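Local coordinates for protein soluble lytic transglycosylase B3 (Pseudomonas aeruginosa, PDB 5ANZ) that probably cleaves the glycan strands of peptidoglycan as a lytic transglycosylase in bacterial cell-wall turnover, and carries a bound calcium ion, at residues V83-R87 against T162-R168; G63-F69 against L181-Q185; Q46-Q50 against F73-P78. All blocks are in the same frame, centred on the assembly; numbering follows the deposited sequence.

Contact 1: V83-R87 against T162-R168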
loop_
_atom_site.group_PDB
_atom_site.type_symbol
_atom_site.label_atom_id
_atom_site.label_comp_id
_atom_site.label_asym_id
_atom_site.label_seq_id
_atom_site.Cartn_x
_atom_site.Cartn_y
_atom_site.Cartn_z
ATOM N N VAL A 83 5.302 0.508 -20.637
ATOM C CA VAL A 83 6.553 1.261 -20.599
ATOM C C VAL A 83 6.309 2.668 -20.058
ATOM O O VAL A 83 7.075 3.171 -19.238
ATOM C CB VAL A 83 7.204 1.346 -21.988
ATOM C CG1 VAL A 83 8.434 2.252 -21.947
ATOM C CG2 VAL A 83 7.569 -0.064 -22.503
ATOM N N GLU A 84 5.228 3.291 -20.509
ATOM C CA GLU A 84 4.871 4.637 -20.065
ATOM C C GLU A 84 4.571 4.682 -18.569
ATOM O O GLU A 84 5.053 5.583 -17.879
ATOM C CB GLU A 84 3.674 5.165 -20.862
ATOM C CG GLU A 84 3.114 6.485 -20.347
ATOM C CD GLU A 84 4.178 7.560 -20.156
ATOM O OE1 GLU A 84 5.205 7.530 -20.869
ATOM O OE2 GLU A 84 3.987 8.435 -19.287
ATOM N N ALA A 85 3.787 3.722 -18.068
ATOM C CA ALA A 85 3.484 3.668 -16.634
ATOM C C ALA A 85 4.758 3.496 -15.800
ATOM O O ALA A 85 4.887 4.053 -14.712
ATOM C CB ALA A 85 2.492 2.540 -16.324
ATOM N N ASP A 86 5.691 2.714 -16.323
ATOM C CA ASP A 86 6.961 2.435 -15.661
ATOM C C ASP A 86 7.872 3.667 -15.642
ATOM O O ASP A 86 8.696 3.834 -14.745
ATOM C CB ASP A 86 7.635 1.252 -16.368
ATOM C CG ASP A 86 8.988 0.893 -15.780
ATOM O OD1 ASP A 86 9.035 0.386 -14.638
ATOM O OD2 ASP A 86 10.003 1.081 -16.487
ATOM N N ARG A 87 7.700 4.535 -16.636
ATOM C CA ARG A 87 8.507 5.745 -16.781
ATOM C C ARG A 87 7.865 6.919 -16.048
ATOM O O ARG A 87 8.533 7.893 -15.682
ATOM C CB ARG A 87 8.684 6.059 -18.272
ATOM C CG ARG A 87 9.451 7.333 -18.602
ATOM C CD ARG A 87 9.746 7.362 -20.097
ATOM N NE ARG A 87 10.179 8.670 -20.585
ATOM C CZ ARG A 87 11.445 9.055 -20.662
ATOM N NH1 ARG A 87 12.410 8.239 -20.264
ATOM N NH2 ARG A 87 11.747 10.261 -21.130
ATOM N N THR A 162 7.240 -7.036 -21.161
ATOM C CA THR A 162 7.547 -5.681 -21.590
ATOM C C THR A 162 8.574 -5.055 -20.644
ATOM O O THR A 162 9.601 -4.550 -21.087
ATOM C CB THR A 162 6.285 -4.802 -21.645
ATOM O OG1 THR A 162 5.405 -5.313 -22.661
ATOM C CG2 THR A 162 6.664 -3.365 -21.985
ATOM N N LEU A 163 8.300 -5.117 -19.341
ATOM C CA LEU A 163 9.225 -4.549 -18.348
ATOM C C LEU A 163 10.579 -5.263 -18.334
ATOM O O LEU A 163 11.618 -4.631 -18.149
ATOM C CB LEU A 163 8.596 -4.606 -16.959
ATOM C CG LEU A 163 7.330 -3.774 -16.782
ATOM C CD1 LEU A 163 6.752 -4.014 -15.404
ATOM C CD2 LEU A 163 7.635 -2.296 -16.968
ATOM N N ALA A 164 10.570 -6.581 -18.521
ATOM C CA ALA A 164 11.824 -7.328 -18.595
ATOM C C ALA A 164 12.656 -6.873 -19.792
ATOM O O ALA A 164 13.878 -6.690 -19.700
ATOM C CB ALA A 164 11.547 -8.826 -18.674
ATOM N N TYR A 165 11.982 -6.694 -20.922
ATOM C CA TYR A 165 12.638 -6.305 -22.165
ATOM C C TYR A 165 13.181 -4.879 -22.139
ATOM O O TYR A 165 14.326 -4.642 -22.515
ATOM C CB TYR A 165 11.665 -6.468 -23.338
ATOM C CG TYR A 165 12.158 -5.921 -24.669
ATOM C CD1 TYR A 165 13.332 -6.383 -25.251
ATOM C CD2 TYR A 165 11.423 -4.963 -25.358
ATOM C CE1 TYR A 165 13.769 -5.895 -26.473
ATOM C CE2 TYR A 165 11.848 -4.470 -26.582
ATOM C CZ TYR A 165 13.023 -4.940 -27.137
ATOM O OH TYR A 165 13.457 -4.450 -28.353
ATOM N N GLU A 166 12.366 -3.926 -21.698
ATOM C CA GLU A 166 12.774 -2.524 -21.772
ATOM C C GLU A 166 12.349 -1.676 -20.575
ATOM O O GLU A 166 12.278 -0.456 -20.678
ATOM C CB GLU A 166 12.225 -1.903 -23.057
ATOM C CG GLU A 166 10.722 -2.064 -23.226
ATOM C CD GLU A 166 10.216 -1.513 -24.548
ATOM O OE1 GLU A 166 10.796 -0.527 -25.049
ATOM O OE2 GLU A 166 9.236 -2.070 -25.089
ATOM N N GLY A 167 12.070 -2.318 -19.444
ATOM C CA GLY A 167 11.668 -1.607 -18.241
ATOM C C GLY A 167 12.839 -1.080 -17.433
ATOM O O GLY A 167 13.990 -1.426 -17.686
ATOM N N ARG A 168 12.541 -0.232 -16.455
ATOM C CA ARG A 168 13.582 0.355 -15.613
ATOM C C ARG A 168 14.032 -0.617 -14.526
ATOM O O ARG A 168 15.116 -0.466 -13.953
ATOM C CB ARG A 168 13.089 1.655 -14.967
ATOM C CG ARG A 168 12.943 2.816 -15.927
ATOM C CD ARG A 168 12.643 4.102 -15.179
ATOM N NE ARG A 168 12.566 5.248 -16.079
ATOM C CZ ARG A 168 13.623 5.894 -16.560
ATOM N NH1 ARG A 168 14.848 5.505 -16.231
ATOM N NH2 ARG A 168 13.456 6.929 -17.374
#
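In the helical part of the lytic transglycosylase fold, the last turn of helix 80-87 packs against the end of helix 156-166, with D86 and V83 meeting L163, T162 and the turn through G167 and R168. The two short helical segments cross at -68°, their axes 10.6 Å apart. With CG anti to the backbone N, chi1 of 179° carries the D86 carboxylate to the turn after helix 156-166, where its OD2 takes the backbone N-H of R168 at 2.9 Å, on the syn side and 18° out of the carboxylate plane. The same side chain rests on apolar carbon: L163 CD2 lies 3.6 Å from D86 CB. One turn earlier, V83 CG2 touches both T162 CG2, tightly at 3.5 Å, and the carboxylate carbon of E166. T162 OG1 turns instead to R158 O and D79 N. At the exposed side the R168 guanidinium has D86 O at its edge and comes near that of R87, though R168 is poorly ordered and this approach of like charges is uncertain. W198 also packs on D86. The arrangement is that of a helix-helix packing closed by an aspartate that accepts from a backbone amide in the turn that follows the helix.

Contact 2: G63-F69 against L181-Q185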
loop_
_atom_site.group_PDB
_atom_site.type_symbol
_atom_site.label_atom_id
_atom_site.label_comp_id
_atom_site.label_asym_id
_atom_site.label_seq_id
_atom_site.Cartn_x
_atom_site.Cartn_y
_atom_site.Cartn_z
ATOM N N GLY A 63 12.493 -24.648 -15.224
ATOM C CA GLY A 63 11.443 -25.631 -15.024
ATOM C C GLY A 63 10.161 -25.422 -15.817
ATOM O O GLY A 63 9.246 -26.240 -15.744
ATOM N N ILE A 64 10.077 -24.332 -16.571
ATOM C CA ILE A 64 8.925 -24.119 -17.440
ATOM C C ILE A 64 9.025 -24.993 -18.692
ATOM O O ILE A 64 10.099 -25.111 -19.292
ATOM C CB ILE A 64 8.792 -22.645 -17.862
ATOM C CG1 ILE A 64 8.726 -21.742 -16.627
ATOM C CG2 ILE A 64 7.572 -22.454 -18.756
ATOM C CD1 ILE A 64 7.695 -22.179 -15.613
ATOM N N ASP A 65 7.913 -25.606 -19.087
ATOM C CA ASP A 65 7.930 -26.458 -20.270
ATOM C C ASP A 65 7.452 -25.717 -21.517
ATOM O O ASP A 65 6.771 -24.692 -21.443
ATOM C CB ASP A 65 7.106 -27.733 -20.046
ATOM C CG ASP A 65 5.679 -27.457 -19.619
ATOM O OD1 ASP A 65 5.169 -26.350 -19.878
ATOM O OD2 ASP A 65 5.060 -28.370 -19.028
ATOM N N ALA A 66 7.827 -26.260 -22.668
ATOM C CA ALA A 66 7.667 -25.587 -23.947
ATOM C C ALA A 66 6.230 -25.182 -24.265
ATOM O O ALA A 66 5.992 -24.064 -24.714
ATOM C CB ALA A 66 8.210 -26.467 -25.049
ATOM N N GLN A 67 5.282 -26.093 -24.062
ATOM C CA GLN A 67 3.886 -25.789 -24.353
ATOM C C GLN A 67 3.421 -24.585 -23.550
ATOM O O GLN A 67 2.743 -23.701 -24.077
ATOM C CB GLN A 67 2.981 -26.985 -24.058
ATOM C CG GLN A 67 1.508 -26.716 -24.365
ATOM C CD GLN A 67 0.583 -27.825 -23.891
ATOM O OE1 GLN A 67 0.226 -28.723 -24.656
ATOM N NE2 GLN A 67 0.184 -27.763 -22.625
ATOM N N THR A 68 3.795 -24.547 -22.274
ATOM C CA THR A 68 3.383 -23.455 -21.388
ATOM C C THR A 68 3.938 -22.118 -21.859
ATOM O O THR A 68 3.217 -21.115 -21.928
ATOM C CB THR A 68 3.845 -23.703 -19.941
ATOM O OG1 THR A 68 3.224 -24.892 -19.443
ATOM C CG2 THR A 68 3.478 -22.512 -19.030
ATOM N N PHE A 69 5.228 -22.104 -22.170
ATOM C CA PHE A 69 5.888 -20.883 -22.603
ATOM C C PHE A 69 5.276 -20.357 -23.904
ATOM O O PHE A 69 4.921 -19.180 -24.002
ATOM C CB PHE A 69 7.394 -21.122 -22.784
ATOM C CG PHE A 69 8.170 -19.871 -23.059
ATOM C CD1 PHE A 69 8.226 -19.338 -24.338
ATOM C CD2 PHE A 69 8.826 -19.208 -22.032
ATOM C CE1 PHE A 69 8.925 -18.173 -24.588
ATOM C CE2 PHE A 69 9.533 -18.045 -22.278
ATOM C CZ PHE A 69 9.583 -17.527 -23.561
ATOM N N LEU A 181 4.915 -17.727 -15.036
ATOM C CA LEU A 181 4.881 -18.898 -15.908
ATOM C C LEU A 181 4.653 -20.172 -15.096
ATOM O O LEU A 181 4.009 -21.102 -15.576
ATOM C CB LEU A 181 6.174 -19.011 -16.734
ATOM C CG LEU A 181 6.334 -17.948 -17.836
ATOM C CD1 LEU A 181 7.769 -17.915 -18.363
ATOM C CD2 LEU A 181 5.371 -18.244 -18.980
ATOM N N LYS A 182 5.166 -20.214 -13.866
ATOM C CA LYS A 182 4.962 -21.376 -13.011
ATOM C C LYS A 182 3.504 -21.504 -12.599
ATOM O O LYS A 182 2.982 -22.622 -12.469
ATOM C CB LYS A 182 5.855 -21.307 -11.769
ATOM C CG LYS A 182 7.332 -21.316 -12.100
ATOM C CD LYS A 182 8.190 -21.371 -10.840
ATOM C CE LYS A 182 9.672 -21.476 -11.194
ATOM N NZ LYS A 182 10.558 -21.202 -10.024
ATOM N N ILE A 183 2.858 -20.360 -12.392
ATOM C CA ILE A 183 1.436 -20.322 -12.097
ATOM C C ILE A 183 0.636 -20.895 -13.268
ATOM O O ILE A 183 -0.266 -21.719 -13.074
ATOM C CB ILE A 183 0.966 -18.898 -11.795
ATOM C CG1 ILE A 183 1.676 -18.377 -10.536
ATOM C CG2 ILE A 183 -0.554 -18.882 -11.619
ATOM C CD1 ILE A 183 1.360 -16.909 -10.204
ATOM N N LEU A 184 0.985 -20.489 -14.483
ATOM C CA LEU A 184 0.340 -21.058 -15.671
ATOM C C LEU A 184 0.611 -22.550 -15.791
ATOM O O LEU A 184 -0.284 -23.322 -16.103
ATOM C CB LEU A 184 0.802 -20.349 -16.943
ATOM C CG LEU A 184 0.408 -18.874 -16.979
ATOM C CD1 LEU A 184 0.914 -18.205 -18.243
ATOM C CD2 LEU A 184 -1.122 -18.734 -16.845
ATOM N N GLN A 185 1.853 -22.950 -15.548
ATOM C CA GLN A 185 2.231 -24.354 -15.622
ATOM C C GLN A 185 1.416 -25.191 -14.631
ATOM O O GLN A 185 1.005 -26.309 -14.945
ATOM C CB GLN A 185 3.733 -24.503 -15.354
ATOM C CG GLN A 185 4.236 -25.924 -15.423
ATOM C CD GLN A 185 5.620 -26.004 -16.029
ATOM O OE1 GLN A 185 5.900 -25.363 -17.041
ATOM N NE2 GLN A 185 6.495 -26.786 -15.414
#
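The amide of Q185, on helix 170-186, lies across the backbone between two helices, the link G63-D65 that leads from helix 48-61 into helix 66-73 in the helical part of the transglycosylase fold. Its two ends are used separately: NE2 donates to G63 O at 2.8 Å, while OE1 accepts from D65 N at 2.9 Å. Both partners lie somewhat out of plane, G63 O 22° from the Q185 amide plane and D65 N 15° from that of the side-chain carbonyl. A bend at chi2 turns the amide along the link, and the pair of bonds fixes which way round it stands. The D65 carboxylate is turned 30° from the amide; its OD1 faces Q185 OE1 at 3.1 Å without a bond, two acceptors side by side, and is held instead by T68 N and OG1. G63 closes the preceding helix in a Schellman motif with positive phi, and D65 is the N-cap of the next, so Q185 braces the backbone exactly where one helix gives way to another.

Beneath the amide the contact becomes apolar. I64 runs at about a right angle to both L181 and K182, its CD1 reaching K182 CG at 3.6 Å and the CB of L181 at 3.7 Å. T68 crosses Q185 similarly, turning its CG2 methyl to the L181 carbonyl and to L184 CB. Deeper still, F69 stacks on F73 and packs against F55 of helix 48-61, while L181 approaches its ring obliquely, with CD1 4.0 Å from F69 CD2.

Contact 3: Q46-Q50 against F73-P78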
loop_
_atom_site.group_PDB
_atom_site.type_symbol
_atom_site.label_atom_id
_atom_site.label_comp_id
_atom_site.label_asym_id
_atom_site.label_seq_id
_atom_site.Cartn_x
_atom_site.Cartn_y
_atom_site.Cartn_z
ATOM N N GLN A 46 18.235 -7.355 -28.508
ATOM C CA GLN A 46 17.917 -5.996 -28.927
ATOM C C GLN A 46 16.491 -5.918 -29.463
ATOM O O GLN A 46 15.761 -4.980 -29.145
ATOM C CB GLN A 46 18.913 -5.494 -29.974
ATOM C CG GLN A 46 18.651 -4.070 -30.431
ATOM C CD GLN A 46 19.867 -3.421 -31.067
ATOM O OE1 GLN A 46 20.948 -3.388 -30.477
ATOM N NE2 GLN A 46 19.695 -2.900 -32.279
ATOM N N SER A 47 16.094 -6.895 -30.274
ATOM C CA SER A 47 14.694 -6.993 -30.680
ATOM C C SER A 47 13.919 -7.761 -29.610
ATOM O O SER A 47 14.517 -8.499 -28.827
ATOM C CB SER A 47 14.565 -7.682 -32.037
ATOM O OG SER A 47 14.483 -9.085 -31.880
ATOM N N PHE A 48 12.600 -7.588 -29.561
ATOM C CA PHE A 48 11.793 -8.294 -28.559
ATOM C C PHE A 48 11.859 -9.806 -28.768
ATOM O O PHE A 48 11.947 -10.573 -27.811
ATOM C CB PHE A 48 10.332 -7.832 -28.590
ATOM C CG PHE A 48 9.454 -8.551 -27.602
ATOM C CD1 PHE A 48 9.535 -8.268 -26.252
ATOM C CD2 PHE A 48 8.558 -9.522 -28.023
ATOM C CE1 PHE A 48 8.735 -8.927 -25.331
ATOM C CE2 PHE A 48 7.752 -10.188 -27.109
ATOM C CZ PHE A 48 7.841 -9.887 -25.757
ATOM N N GLU A 49 11.804 -10.231 -30.026
ATOM C CA GLU A 49 11.897 -11.648 -30.344
ATOM C C GLU A 49 13.241 -12.209 -29.892
ATOM O O GLU A 49 13.313 -13.319 -29.364
ATOM C CB GLU A 49 11.703 -11.887 -31.844
ATOM C CG GLU A 49 10.303 -11.568 -32.355
ATOM C CD GLU A 49 10.018 -10.076 -32.414
ATOM O OE1 GLU A 49 10.933 -9.277 -32.121
ATOM O OE2 GLU A 49 8.876 -9.702 -32.755
ATOM N N GLN A 50 14.308 -11.444 -30.106
ATOM C CA GLN A 50 15.625 -11.848 -29.629
ATOM C C GLN A 50 15.617 -11.964 -28.109
ATOM O O GLN A 50 16.086 -12.955 -27.553
ATOM C CB GLN A 50 16.704 -10.862 -30.088
ATOM C CG GLN A 50 17.209 -11.102 -31.512
ATOM C CD GLN A 50 18.001 -9.927 -32.053
ATOM O OE1 GLN A 50 18.101 -8.880 -31.410
ATOM N NE2 GLN A 50 18.571 -10.091 -33.243
ATOM N N PHE A 73 3.157 -16.913 -24.559
ATOM C CA PHE A 73 3.713 -15.831 -25.365
ATOM C C PHE A 73 3.068 -15.684 -26.736
ATOM O O PHE A 73 3.453 -14.811 -27.504
ATOM C CB PHE A 73 5.225 -16.018 -25.519
ATOM C CG PHE A 73 6.006 -15.444 -24.376
ATOM C CD1 PHE A 73 6.259 -16.201 -23.243
ATOM C CD2 PHE A 73 6.434 -14.128 -24.406
ATOM C CE1 PHE A 73 6.959 -15.657 -22.170
ATOM C CE2 PHE A 73 7.140 -13.586 -23.330
ATOM C CZ PHE A 73 7.400 -14.357 -22.219
ATOM N N ALA A 74 2.079 -16.522 -27.037
ATOM C CA ALA A 74 1.388 -16.438 -28.320
ATOM C C ALA A 74 0.847 -15.030 -28.595
ATOM O O ALA A 74 -0.038 -14.539 -27.886
ATOM C CB ALA A 74 0.257 -17.459 -28.374
ATOM N N GLY A 75 1.396 -14.382 -29.616
ATOM C CA GLY A 75 0.933 -13.070 -30.029
ATOM C C GLY A 75 1.427 -11.917 -29.172
ATOM O O GLY A 75 1.116 -10.755 -29.448
ATOM N N VAL A 76 2.204 -12.228 -28.139
ATOM C CA VAL A 76 2.703 -11.196 -27.237
ATOM C C VAL A 76 3.785 -10.305 -27.860
ATOM O O VAL A 76 4.748 -10.788 -28.467
ATOM C CB VAL A 76 3.254 -11.817 -25.944
ATOM C CG1 VAL A 76 3.941 -10.762 -25.104
ATOM C CG2 VAL A 76 2.129 -12.500 -25.183
ATOM N N GLN A 77 3.594 -8.998 -27.709
ATOM C CA GLN A 77 4.542 -7.983 -28.155
ATOM C C GLN A 77 4.687 -6.976 -27.015
ATOM O O GLN A 77 3.883 -6.986 -26.089
ATOM C CB GLN A 77 4.055 -7.284 -29.429
ATOM C CG GLN A 77 4.123 -8.124 -30.698
ATOM C CD GLN A 77 5.548 -8.373 -31.151
ATOM O OE1 GLN A 77 6.032 -9.503 -31.116
ATOM N NE2 GLN A 77 6.227 -7.315 -31.587
ATOM N N PRO A 78 5.697 -6.093 -27.078
ATOM C CA PRO A 78 5.763 -5.103 -25.992
ATOM C C PRO A 78 4.517 -4.220 -25.922
ATOM O O PRO A 78 3.864 -3.977 -26.938
ATOM C CB PRO A 78 7.004 -4.278 -26.349
ATOM C CG PRO A 78 7.851 -5.224 -27.140
ATOM C CD PRO A 78 6.875 -6.014 -27.964
#
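F48, the first residue of helix 48-61, which starts in a capping box of S47 and Q50, plugs a hollow in the 73-78 loop between helices 66-73 and 80-87. Its ring is the bump; V76, Q77 and P78 shape the hollow, with F73 at its far end. Chi1 of 179° sets CG of F48 anti to the backbone N and carries the ring into the loop's hollow. P78 CD lies over one face, offset from the ring centre, in a CH-pi contact 3.9 Å from the F48 centroid and 21° off the ring normal, with Q77 C over the same face. P78 CG fits against F48 CD1 at 3.6 Å. Farther out, F48 CE2 meets V76 O at 3.4 Å, and CZ nestles by the CG1 methyl of V76. A type II turn from F73 to V76, with G75 at positive phi, folds the chain back so that F73 and V76 both serve this pocket. Y165 of helix 156-166 meets F48 edge-to-face and W51 adds a further ring, while R158 hydrogen-bonds the carbonyls of Q77 and P78. At the far end, F48 CZ reaches the edge of the F73 ring, near its plane, 4.5 Å from CE2.

Overall arrangement
The three contacts join successive N-terminal helices, with the loops between them, to one another or to the consecutive helices 156-166 and 170-186. Contacts 1 and 3 touch, Y165 OH probably bonding to Q46 O and T162 and E166 packing on P78, so helix 156-166 serves both. Contact 2 stands apart, about 10 Å from contact 1 at the nearest atoms, and crosses contact 3 along the chain, where their segments adjoin in the sequence. Contact 3 is chiefly aromatic and apolar, centred on buried F48, F73 and V76; contact 2 sets two hydrogen bonds of a side-chain amide above buried I64 and L181; contact 1 combines one carboxylate-to-backbone bond with a pair of exposed arginines.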